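Local coordinates for protein cycloalternan-forming enzyme (Listeria monocytogenes serovar 1/2a, PDB 5F7U) that belongs to glycoside hydrolase family 31, joining a TIM-barrel domain to several beta-rich domains, and binds glycans and magnesium ions at several sites, at residues E34-N39 / G84-G89; D90-T95 / F111-T116; P30-D35 / V115-Y120. The protein carries 1 engineered substitution. One frame throughout, in Å; residues are numbered along the deposited sequence.

All three contacts lie in the beta-rich N-terminal part of the chain, their centres 9 to 12 Å apart. Contact 2 is the most regular, a strand pair with a full backbone ladder, a mainly apolar face of Ile92 and aromatic rings, and a face of threonines, Glu91 and Tyr114. Contact 1 is looser: where strands 36-43 and 76-84 part, one direct bond and one water join the backbones, with two buried apolar residues beside them. Contact 3 fixes a turn to the strand that contact 2 also uses, chiefly through backbone atoms. Contacts 1 and 3 share Glu34 and Asp35. Across the three, Val36, Phe86, Ile92, Tyr94, Phe113 and Val115 are buried, while most charged side chains lie nearer the surface.

Contact 1: E34-N39 / G84-G89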
loop_
_atom_site.group_PDB
_atom_site.type_symbol
_atom_site.label_atom_id
_atom_site.label_comp_id
_atom_site.label_asym_id
_atom_site.label_seq_id
_atom_site.Cartn_x
_atom_site.Cartn_y
_atom_site.Cartn_z
ATOM N N GLU A 34 -6.223 -9.055 -40.351
ATOM C CA GLU A 34 -5.141 -8.104 -40.054
ATOM C C GLU A 34 -3.970 -8.251 -41.015
ATOM O O GLU A 34 -3.416 -9.337 -41.186
ATOM C CB GLU A 34 -4.650 -8.237 -38.601
ATOM C CG GLU A 34 -5.750 -7.954 -37.588
ATOM C CD GLU A 34 -5.267 -7.995 -36.149
ATOM O OE1 GLU A 34 -4.318 -8.759 -35.844
ATOM O OE2 GLU A 34 -5.876 -7.294 -35.305
ATOM N N ASP A 35 -3.592 -7.140 -41.634
ATOM C CA ASP A 35 -2.417 -7.119 -42.488
ATOM C C ASP A 35 -1.136 -7.382 -41.682
ATOM O O ASP A 35 -0.925 -6.772 -40.636
ATOM C CB ASP A 35 -2.325 -5.781 -43.223
ATOM C CG ASP A 35 -1.159 -5.736 -44.159
ATOM O OD1 ASP A 35 -1.037 -6.687 -44.964
ATOM O OD2 ASP A 35 -0.373 -4.764 -44.101
ATOM N N VAL A 36 -0.303 -8.304 -42.169
ATOM C CA VAL A 36 0.891 -8.755 -41.437
ATOM C C VAL A 36 2.132 -8.203 -42.127
ATOM O O VAL A 36 2.386 -8.487 -43.304
ATOM C CB VAL A 36 0.962 -10.291 -41.337
ATOM C CG1 VAL A 36 2.212 -10.740 -40.561
ATOM C CG2 VAL A 36 -0.308 -10.846 -40.687
ATOM N N ILE A 37 2.877 -7.386 -41.387
ATOM C CA ILE A 37 4.135 -6.804 -41.866
ATOM C C ILE A 37 5.321 -7.400 -41.129
ATOM O O ILE A 37 5.297 -7.540 -39.892
ATOM C CB ILE A 37 4.157 -5.260 -41.676
ATOM C CG1 ILE A 37 2.982 -4.593 -42.423
ATOM C CG2 ILE A 37 5.508 -4.646 -42.096
ATOM C CD1 ILE A 37 3.022 -4.724 -43.933
ATOM N N LEU A 38 6.368 -7.714 -41.888
ATOM C CA LEU A 38 7.635 -8.179 -41.322
ATOM C C LEU A 38 8.719 -7.134 -41.503
ATOM O O LEU A 38 9.029 -6.725 -42.628
ATOM C CB LEU A 38 8.070 -9.502 -41.954
ATOM C CG LEU A 38 7.040 -10.608 -42.103
ATOM C CD1 LEU A 38 7.692 -11.761 -42.869
ATOM C CD2 LEU A 38 6.528 -11.092 -40.749
ATOM N N ASN A 39 9.285 -6.705 -40.383
ATOM C CA ASN A 39 10.407 -5.767 -40.400
ATOM C C ASN A 39 11.719 -6.532 -40.320
ATOM O O ASN A 39 11.928 -7.305 -39.393
ATOM C CB ASN A 39 10.265 -4.762 -39.262
ATOM C CG ASN A 39 9.014 -3.929 -39.416
ATOM O OD1 ASN A 39 8.957 -3.073 -40.290
ATOM N ND2 ASN A 39 7.978 -4.222 -38.616
ATOM N N GLY A 84 0.230 -9.681 -46.360
ATOM C CA GLY A 84 -1.207 -9.548 -46.525
ATOM C C GLY A 84 -1.977 -9.989 -45.291
ATOM O O GLY A 84 -1.404 -10.132 -44.191
ATOM N N LYS A 85 -3.279 -10.196 -45.477
ATOM C CA LYS A 85 -4.204 -10.580 -44.397
ATOM C C LYS A 85 -4.542 -12.053 -44.489
ATOM O O LYS A 85 -4.425 -12.654 -45.561
ATOM C CB LYS A 85 -5.536 -9.840 -44.530
ATOM C CG LYS A 85 -5.489 -8.339 -44.417
ATOM C CD LYS A 85 -6.792 -7.797 -44.989
ATOM C CE LYS A 85 -6.902 -6.297 -44.772
ATOM N NZ LYS A 85 -8.015 -5.741 -45.594
ATOM N N PHE A 86 -5.018 -12.616 -43.381
ATOM C CA PHE A 86 -5.306 -14.039 -43.301
ATOM C C PHE A 86 -6.653 -14.340 -42.664
ATOM O O PHE A 86 -7.294 -13.453 -42.086
ATOM C CB PHE A 86 -4.166 -14.748 -42.554
ATOM C CG PHE A 86 -2.856 -14.611 -43.242
ATOM C CD1 PHE A 86 -2.555 -15.401 -44.352
ATOM C CD2 PHE A 86 -1.922 -13.653 -42.810
ATOM C CE1 PHE A 86 -1.342 -15.244 -45.028
ATOM C CE2 PHE A 86 -0.710 -13.498 -43.476
ATOM C CZ PHE A 86 -0.420 -14.299 -44.581
ATOM N N GLU A 87 -7.092 -15.584 -42.831
ATOM C CA GLU A 87 -8.332 -16.064 -42.216
ATOM C C GLU A 87 -8.064 -16.838 -40.939
ATOM O O GLU A 87 -6.975 -17.399 -40.763
ATOM C CB GLU A 87 -9.079 -16.942 -43.200
ATOM C CG GLU A 87 -9.571 -16.199 -44.423
ATOM C CD GLU A 87 -10.051 -17.157 -45.497
ATOM O OE1 GLU A 87 -11.097 -17.801 -45.300
ATOM O OE2 GLU A 87 -9.372 -17.279 -46.530
ATOM N N LYS A 88 -9.080 -16.893 -40.072
ATOM C CA LYS A 88 -9.013 -17.680 -38.837
ATOM C C LYS A 88 -8.647 -19.118 -39.206
ATOM O O LYS A 88 -9.265 -19.693 -40.105
ATOM C CB LYS A 88 -10.362 -17.651 -38.107
ATOM C CG LYS A 88 -10.411 -18.492 -36.834
ATOM C CD LYS A 88 -11.843 -18.687 -36.399
ATOM C CE LYS A 88 -11.930 -19.417 -35.072
ATOM N NZ LYS A 88 -13.349 -19.696 -34.748
ATOM N N GLY A 89 -7.644 -19.666 -38.517
ATOM C CA GLY A 89 -7.181 -21.037 -38.759
ATOM C C GLY A 89 -5.973 -21.153 -39.682
ATOM O O GLY A 89 -5.360 -22.216 -39.745
HETATM O O HOH W 1 -4.347 -11.878 -40.733
#
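Val36 sets CG1 anti to its backbone N (chi1 -180°) and CG2 beside that N, while Phe86 swings its ring to the side of its own N (chi1 -61°). The two side chains thereby meet at about a right angle, Val36 CG2 lying in the ring plane against the Phe86 edge, 3.9 Å from CE2. Next to them Val36 N donates to Gly84 O at 2.9 Å, reaching that oxygen from above its carbonyl plane. Further toward Glu34 the backbones draw apart and a water fills in, donating a hydrogen bond to Glu34 O at 2.7 Å and accepting one from Phe86 N at 2.8 Å. Glu34 O also receives a CA-H...O contact from Lys85 CA, at 3.5 Å. Outside this seam the Lys85 chain starts over the backbone, CG 3.6 Å from Asp35 N, and then runs extended away. Asp35 OD1 packs against Gly84 CA at 3.3 Å; Asp82 OD1 is also near it, and this meeting of like charges might raise the proton affinity of one of them. Phe113 adjoins Val36, and Ile92 and Val115 adjoin Phe86. The contact closes the end of the antiparallel pairing of strands 36-43 and 76-84, in a region whose sequence family suggests an E-set-like beta fold.

Contact 2: D90-T95 / F111-T116; sequences DEITYT and FTFYVT
Ile92 and Phe113 form a hydrogen-bonded antiparallel pair in which each residue uses both its N-H and its C=O: Ile92 N donates to Phe113 O and Phe113 N to Ile92 O, each at 2.9 Å. Tyr94 and Phe111 repeat this two-way pairing, and Val115 N donating to Asp90 O extends the ladder to a fifth bond. Between the rungs Thr93 OG1 and Thr112 OG1 share one hydrogen bond of 2.7 Å, in which either may be the donor. On the same face a water donates to Glu91 OE1 at 2.9 Å and bonds Tyr114 OH at 2.7 Å, tying together side chains that run side by side, Glu91 CG 3.5 Å from Tyr114 CE1. The Asp90 carboxylate is satisfied by Glu87 N and Asn58 ND2. The face of Ile92, Tyr94, Phe111 and Phe113 is mainly apolar; its polar group, Tyr94 OH, bonds His9 and Arg25. With its ring placed between backbone N and carbonyl carbon (chi1 63°), Phe113 turns a ring face to Ile92, whose CB stands 3.8 Å from the centroid in a CH-pi contact. Phe111 CB makes a similar one over a face of the Tyr94 ring. Together the segments form part of an antiparallel beta hairpin, strands 91-100 and 106-129, whose first strand also pairs with strand 49-57.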
loop_
_atom_site.group_PDB
_atom_site.type_symbol
_atom_site.label_atom_id
_atom_site.label_comp_id
_atom_site.label_asym_id
_atom_site.label_seq_id
_atom_site.Cartn_x
_atom_site.Cartn_y
_atom_site.Cartn_z
ATOM N N ASP A 90 -5.630 -20.083 -40.403
ATOM C CA ASP A 90 -4.449 -20.115 -41.276
ATOM C C ASP A 90 -3.199 -20.301 -40.430
ATOM O O ASP A 90 -3.034 -19.657 -39.390
ATOM C CB ASP A 90 -4.313 -18.851 -42.134
ATOM C CG ASP A 90 -5.309 -18.788 -43.284
ATOM O OD1 ASP A 90 -5.911 -19.819 -43.665
ATOM O OD2 ASP A 90 -5.479 -17.682 -43.832
ATOM N N GLU A 91 -2.341 -21.210 -40.876
ATOM C CA GLU A 91 -1.083 -21.481 -40.211
ATOM C C GLU A 91 0.005 -21.007 -41.157
ATOM O O GLU A 91 0.167 -21.551 -42.255
ATOM C CB GLU A 91 -0.950 -22.977 -39.906
ATOM C CG GLU A 91 0.399 -23.356 -39.308
ATOM C CD GLU A 91 0.569 -24.847 -39.061
ATOM O OE1 GLU A 91 1.729 -25.307 -39.070
ATOM O OE2 GLU A 91 -0.426 -25.574 -38.859
ATOM N N ILE A 92 0.722 -19.962 -40.751
ATOM C CA ILE A 92 1.731 -19.364 -41.622
ATOM C C ILE A 92 3.116 -19.681 -41.081
ATOM O O ILE A 92 3.371 -19.470 -39.895
ATOM C CB ILE A 92 1.521 -17.832 -41.739
ATOM C CG1 ILE A 92 0.054 -17.472 -42.117
ATOM C CG2 ILE A 92 2.573 -17.185 -42.633
ATOM C CD1 ILE A 92 -0.591 -18.241 -43.245
ATOM N N THR A 93 4.001 -20.182 -41.948
ATOM C CA THR A 93 5.407 -20.403 -41.579
ATOM C C THR A 93 6.314 -19.693 -42.583
ATOM O O THR A 93 6.131 -19.857 -43.788
ATOM C CB THR A 93 5.730 -21.905 -41.492
ATOM O OG1 THR A 93 4.917 -22.499 -40.462
ATOM C CG2 THR A 93 7.214 -22.148 -41.172
ATOM N N TYR A 94 7.281 -18.919 -42.091
ATOM C CA TYR A 94 8.130 -18.120 -42.993
ATOM C C TYR A 94 9.575 -18.051 -42.533
ATOM O O TYR A 94 9.873 -18.215 -41.349
ATOM C CB TYR A 94 7.555 -16.694 -43.181
ATOM C CG TYR A 94 7.599 -15.820 -41.933
ATOM C CD1 TYR A 94 8.715 -15.009 -41.662
ATOM C CD2 TYR A 94 6.531 -15.804 -41.023
ATOM C CE1 TYR A 94 8.770 -14.218 -40.508
ATOM C CE2 TYR A 94 6.585 -15.017 -39.866
ATOM C CZ TYR A 94 7.706 -14.230 -39.622
ATOM O OH TYR A 94 7.753 -13.429 -38.485
ATOM N N THR A 95 10.456 -17.768 -43.491
ATOM C CA THR A 95 11.875 -17.558 -43.263
ATOM C C THR A 95 12.211 -16.267 -44.003
ATOM O O THR A 95 11.832 -16.088 -45.163
ATOM C CB THR A 95 12.691 -18.749 -43.817
ATOM O OG1 THR A 95 12.308 -19.948 -43.133
ATOM C CG2 THR A 95 14.209 -18.552 -43.655
ATOM N N PHE A 111 9.689 -19.157 -38.673
ATOM C CA PHE A 111 8.758 -18.694 -37.639
ATOM C C PHE A 111 7.332 -19.065 -38.031
ATOM O O PHE A 111 6.945 -18.958 -39.206
ATOM C CB PHE A 111 8.864 -17.171 -37.462
ATOM C CG PHE A 111 10.260 -16.683 -37.196
ATOM C CD1 PHE A 111 10.875 -16.897 -35.949
ATOM C CD2 PHE A 111 10.966 -15.993 -38.187
ATOM C CE1 PHE A 111 12.167 -16.418 -35.703
ATOM C CE2 PHE A 111 12.261 -15.509 -37.942
ATOM C CZ PHE A 111 12.854 -15.720 -36.699
ATOM N N THR A 112 6.551 -19.525 -37.060
ATOM C CA THR A 112 5.174 -19.917 -37.341
ATOM C C THR A 112 4.227 -19.035 -36.553
ATOM O O THR A 112 4.519 -18.705 -35.404
ATOM C CB THR A 112 4.940 -21.422 -37.031
ATOM O OG1 THR A 112 5.755 -22.219 -37.899
ATOM C CG2 THR A 112 3.442 -21.842 -37.203
ATOM N N PHE A 113 3.117 -18.629 -37.177
ATOM C CA PHE A 113 1.997 -18.063 -36.412
ATOM C C PHE A 113 0.683 -18.668 -36.858
ATOM O O PHE A 113 0.562 -19.140 -38.001
ATOM C CB PHE A 113 1.965 -16.511 -36.425
ATOM C CG PHE A 113 1.763 -15.875 -37.795
ATOM C CD1 PHE A 113 0.480 -15.625 -38.304
ATOM C CD2 PHE A 113 2.868 -15.459 -38.547
ATOM C CE1 PHE A 113 0.314 -14.999 -39.543
ATOM C CE2 PHE A 113 2.716 -14.825 -39.782
ATOM C CZ PHE A 113 1.434 -14.597 -40.288
ATOM N N TYR A 114 -0.275 -18.686 -35.935
ATOM C CA TYR A 114 -1.594 -19.249 -36.185
ATOM C C TYR A 114 -2.612 -18.123 -36.073
ATOM O O TYR A 114 -2.677 -17.435 -35.054
ATOM C CB TYR A 114 -1.922 -20.358 -35.185
ATOM C CG TYR A 114 -0.863 -21.432 -35.092
ATOM C CD1 TYR A 114 -0.906 -22.564 -35.923
ATOM C CD2 TYR A 114 0.182 -21.331 -34.149
ATOM C CE1 TYR A 114 0.076 -23.547 -35.830
ATOM C CE2 TYR A 114 1.153 -22.315 -34.052
ATOM C CZ TYR A 114 1.091 -23.416 -34.889
ATOM O OH TYR A 114 2.063 -24.395 -34.776
ATOM N N VAL A 115 -3.405 -17.950 -37.114
ATOM C CA VAL A 115 -4.293 -16.801 -37.207
ATOM C C VAL A 115 -5.585 -17.088 -36.439
ATOM O O VAL A 115 -6.246 -18.109 -36.650
ATOM C CB VAL A 115 -4.532 -16.413 -38.677
ATOM C CG1 VAL A 115 -5.485 -15.232 -38.772
ATOM C CG2 VAL A 115 -3.192 -16.069 -39.335
ATOM N N THR A 116 -5.922 -16.163 -35.550
ATOM C CA THR A 116 -6.969 -16.377 -34.564
ATOM C C THR A 116 -8.190 -15.480 -34.774
ATOM O O THR A 116 -8.135 -14.483 -35.503
ATOM C CB THR A 116 -6.404 -16.093 -33.159
ATOM O OG1 THR A 116 -5.827 -14.777 -33.157
ATOM C CG2 THR A 116 -5.318 -17.120 -32.787
HETATM O O HOH W 2 3.276 -25.939 -36.657
#

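Contact 3: P30-D35 / V115-Y120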
loop_
_atom_site.group_PDB
_atom_site.type_symbol
_atom_site.label_atom_id
_atom_site.label_comp_id
_atom_site.label_asym_id
_atom_site.label_seq_id
_atom_site.Cartn_x
_atom_site.Cartn_y
_atom_site.Cartn_z
ATOM N N PRO A 30 -1.073 -12.192 -35.203
ATOM C CA PRO A 30 -2.115 -11.726 -36.130
ATOM C C PRO A 30 -3.457 -12.420 -35.918
ATOM O O PRO A 30 -3.519 -13.651 -35.739
ATOM C CB PRO A 30 -1.548 -12.086 -37.505
ATOM C CG PRO A 30 -0.055 -12.098 -37.288
ATOM C CD PRO A 30 0.083 -12.748 -35.935
ATOM N N LYS A 31 -4.511 -11.608 -35.924
ATOM C CA LYS A 31 -5.879 -12.081 -35.929
ATOM C C LYS A 31 -6.404 -12.045 -37.359
ATOM O O LYS A 31 -5.796 -11.418 -38.239
ATOM C CB LYS A 31 -6.749 -11.205 -35.029
ATOM C CG LYS A 31 -6.399 -11.272 -33.546
ATOM C CD LYS A 31 -7.353 -10.357 -32.789
ATOM C CE LYS A 31 -6.810 -9.885 -31.462
ATOM N NZ LYS A 31 -5.696 -8.901 -31.626
ATOM N N ALA A 32 -7.542 -12.699 -37.584
ATOM C CA ALA A 32 -8.218 -12.692 -38.888
ATOM C C ALA A 32 -8.385 -11.266 -39.441
ATOM O O ALA A 32 -8.759 -10.337 -38.705
ATOM C CB ALA A 32 -9.575 -13.375 -38.766
ATOM N N GLY A 33 -8.096 -11.103 -40.729
ATOM C CA GLY A 33 -8.279 -9.820 -41.420
ATOM C C GLY A 33 -7.237 -8.746 -41.153
ATOM O O GLY A 33 -7.353 -7.640 -41.679
ATOM N N GLU A 34 -6.223 -9.055 -40.351
ATOM C CA GLU A 34 -5.141 -8.104 -40.054
ATOM C C GLU A 34 -3.970 -8.251 -41.015
ATOM O O GLU A 34 -3.416 -9.337 -41.186
ATOM C CB GLU A 34 -4.650 -8.237 -38.601
ATOM C CG GLU A 34 -5.750 -7.954 -37.588
ATOM C CD GLU A 34 -5.267 -7.995 -36.149
ATOM O OE1 GLU A 34 -4.318 -8.759 -35.844
ATOM O OE2 GLU A 34 -5.876 -7.294 -35.305
ATOM N N ASP A 35 -3.592 -7.140 -41.634
ATOM C CA ASP A 35 -2.417 -7.119 -42.488
ATOM C C ASP A 35 -1.136 -7.382 -41.682
ATOM O O ASP A 35 -0.925 -6.772 -40.636
ATOM C CB ASP A 35 -2.325 -5.781 -43.223
ATOM C CG ASP A 35 -1.159 -5.736 -44.159
ATOM O OD1 ASP A 35 -1.037 -6.687 -44.964
ATOM O OD2 ASP A 35 -0.373 -4.764 -44.101
ATOM N N VAL A 115 -3.405 -17.950 -37.114
ATOM C CA VAL A 115 -4.293 -16.801 -37.207
ATOM C C VAL A 115 -5.585 -17.088 -36.439
ATOM O O VAL A 115 -6.246 -18.109 -36.650
ATOM C CB VAL A 115 -4.532 -16.413 -38.677
ATOM C CG1 VAL A 115 -5.485 -15.232 -38.772
ATOM C CG2 VAL A 115 -3.192 -16.069 -39.335
ATOM N N THR A 116 -5.922 -16.163 -35.550
ATOM C CA THR A 116 -6.969 -16.377 -34.564
ATOM C C THR A 116 -8.190 -15.480 -34.774
ATOM O O THR A 116 -8.135 -14.483 -35.503
ATOM C CB THR A 116 -6.404 -16.093 -33.159
ATOM O OG1 THR A 116 -5.827 -14.777 -33.157
ATOM C CG2 THR A 116 -5.318 -17.120 -32.787
ATOM N N ASP A 117 -9.295 -15.858 -34.135
ATOM C CA ASP A 117 -10.435 -14.970 -33.966
ATOM C C ASP A 117 -11.158 -15.328 -32.681
ATOM O O ASP A 117 -10.933 -16.403 -32.113
ATOM C CB ASP A 117 -11.391 -15.019 -35.188
ATOM C CG ASP A 117 -12.156 -13.703 -35.401
ATOM O OD1 ASP A 117 -12.213 -12.836 -34.500
ATOM O OD2 ASP A 117 -12.722 -13.538 -36.503
ATOM N N TRP A 118 -11.994 -14.405 -32.211
ATOM C CA TRP A 118 -12.754 -14.595 -30.975
ATOM C C TRP A 118 -13.896 -15.589 -31.122
ATOM O O TRP A 118 -14.615 -15.589 -32.130
ATOM C CB TRP A 118 -13.266 -13.236 -30.458
ATOM C CG TRP A 118 -12.148 -12.396 -29.917
ATOM C CD1 TRP A 118 -11.482 -11.386 -30.564
ATOM C CD2 TRP A 118 -11.536 -12.529 -28.640
ATOM N NE1 TRP A 118 -10.492 -10.872 -29.746
ATOM C CE2 TRP A 118 -10.491 -11.568 -28.569
ATOM C CE3 TRP A 118 -11.747 -13.393 -27.549
ATOM C CZ2 TRP A 118 -9.685 -11.416 -27.434
ATOM C CZ3 TRP A 118 -10.929 -13.255 -26.411
ATOM C CH2 TRP A 118 -9.913 -12.261 -26.368
ATOM N N GLU A 119 -14.041 -16.434 -30.101
ATOM C CA GLU A 119 -15.204 -17.305 -29.927
ATOM C C GLU A 119 -15.741 -16.998 -28.538
ATOM O O GLU A 119 -14.955 -16.755 -27.607
ATOM C CB GLU A 119 -14.804 -18.770 -30.007
ATOM C CG GLU A 119 -14.230 -19.179 -31.362
ATOM C CD GLU A 119 -13.797 -20.632 -31.430
ATOM O OE1 GLU A 119 -13.747 -21.339 -30.391
ATOM O OE2 GLU A 119 -13.484 -21.070 -32.553
ATOM N N TYR A 120 -17.063 -16.971 -28.399
ATOM C CA TYR A 120 -17.682 -16.612 -27.124
ATOM C C TYR A 120 -18.646 -17.686 -26.693
ATOM O O TYR A 120 -19.108 -18.459 -27.505
ATOM C CB TYR A 120 -18.434 -15.279 -27.217
ATOM C CG TYR A 120 -17.576 -14.099 -27.605
ATOM C CD1 TYR A 120 -16.921 -13.346 -26.619
ATOM C CD2 TYR A 120 -17.435 -13.714 -28.956
ATOM C CE1 TYR A 120 -16.136 -12.248 -26.958
ATOM C CE2 TYR A 120 -16.641 -12.622 -29.305
ATOM C CZ TYR A 120 -16.005 -11.900 -28.297
ATOM O OH TYR A 120 -15.223 -10.813 -28.629
#
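Ala32 and Thr116 join the backbones most firmly, Ala32 N donating to Thr116 O at 2.8 Å, whereas the return bond from Thr116 N to Pro30 O is weak at 3.5 Å, so that Lys31 and Thr116 form a single bridge. Lys31 to Glu34 make a type II beta turn, with Gly33 taking the positive phi of its third position. Glu34 N bonds Lys31 O within the turn, and the Glu34 side chain reaches back so that OE1 accepts from Lys31 N at 2.9 Å, the donor standing 52° out of the carboxylate plane, a second link between the turn's ends. Val115 packs its CG1 branch against the peptide that links Lys31 to Ala32, 3.5 Å from Ala32 N. On the far side of the bridge the Lys31 and Thr116 side chains cross obliquely, Lys31 CG 3.6 Å from Thr116 OG1. That hydroxyl sits between the backbone N and the carbonyl carbon (chi1 54°), which turns it to Lys31. Beyond CG the largely extended lysine chain carries CE to 4.2 Å from Trp118 NE1, a loose approach; the bend at chi4 (71°) then sets only the direction of NZ. Asp117 is held by its own neighbour, since Trp118 N donates to Asp117 OD1 at 2.8 Å; its other oxygen, OD2, lies 3.9 Å from Ala32 CB. Around this patch Leu228 of strand 214-229 touches Lys31, Thr116 and Trp118, and strand 235-243 meets Trp118 through Gln237 and Gln239. Backbone bonds from Asp117 to Thr229 and from Glu119 to Trp227 carry strand 106-129 into the next set of antiparallel strands, so the turn before strand 36-43 rests where that long strand passes from its pairing with strand 91-100 to its pairing with strand 214-229.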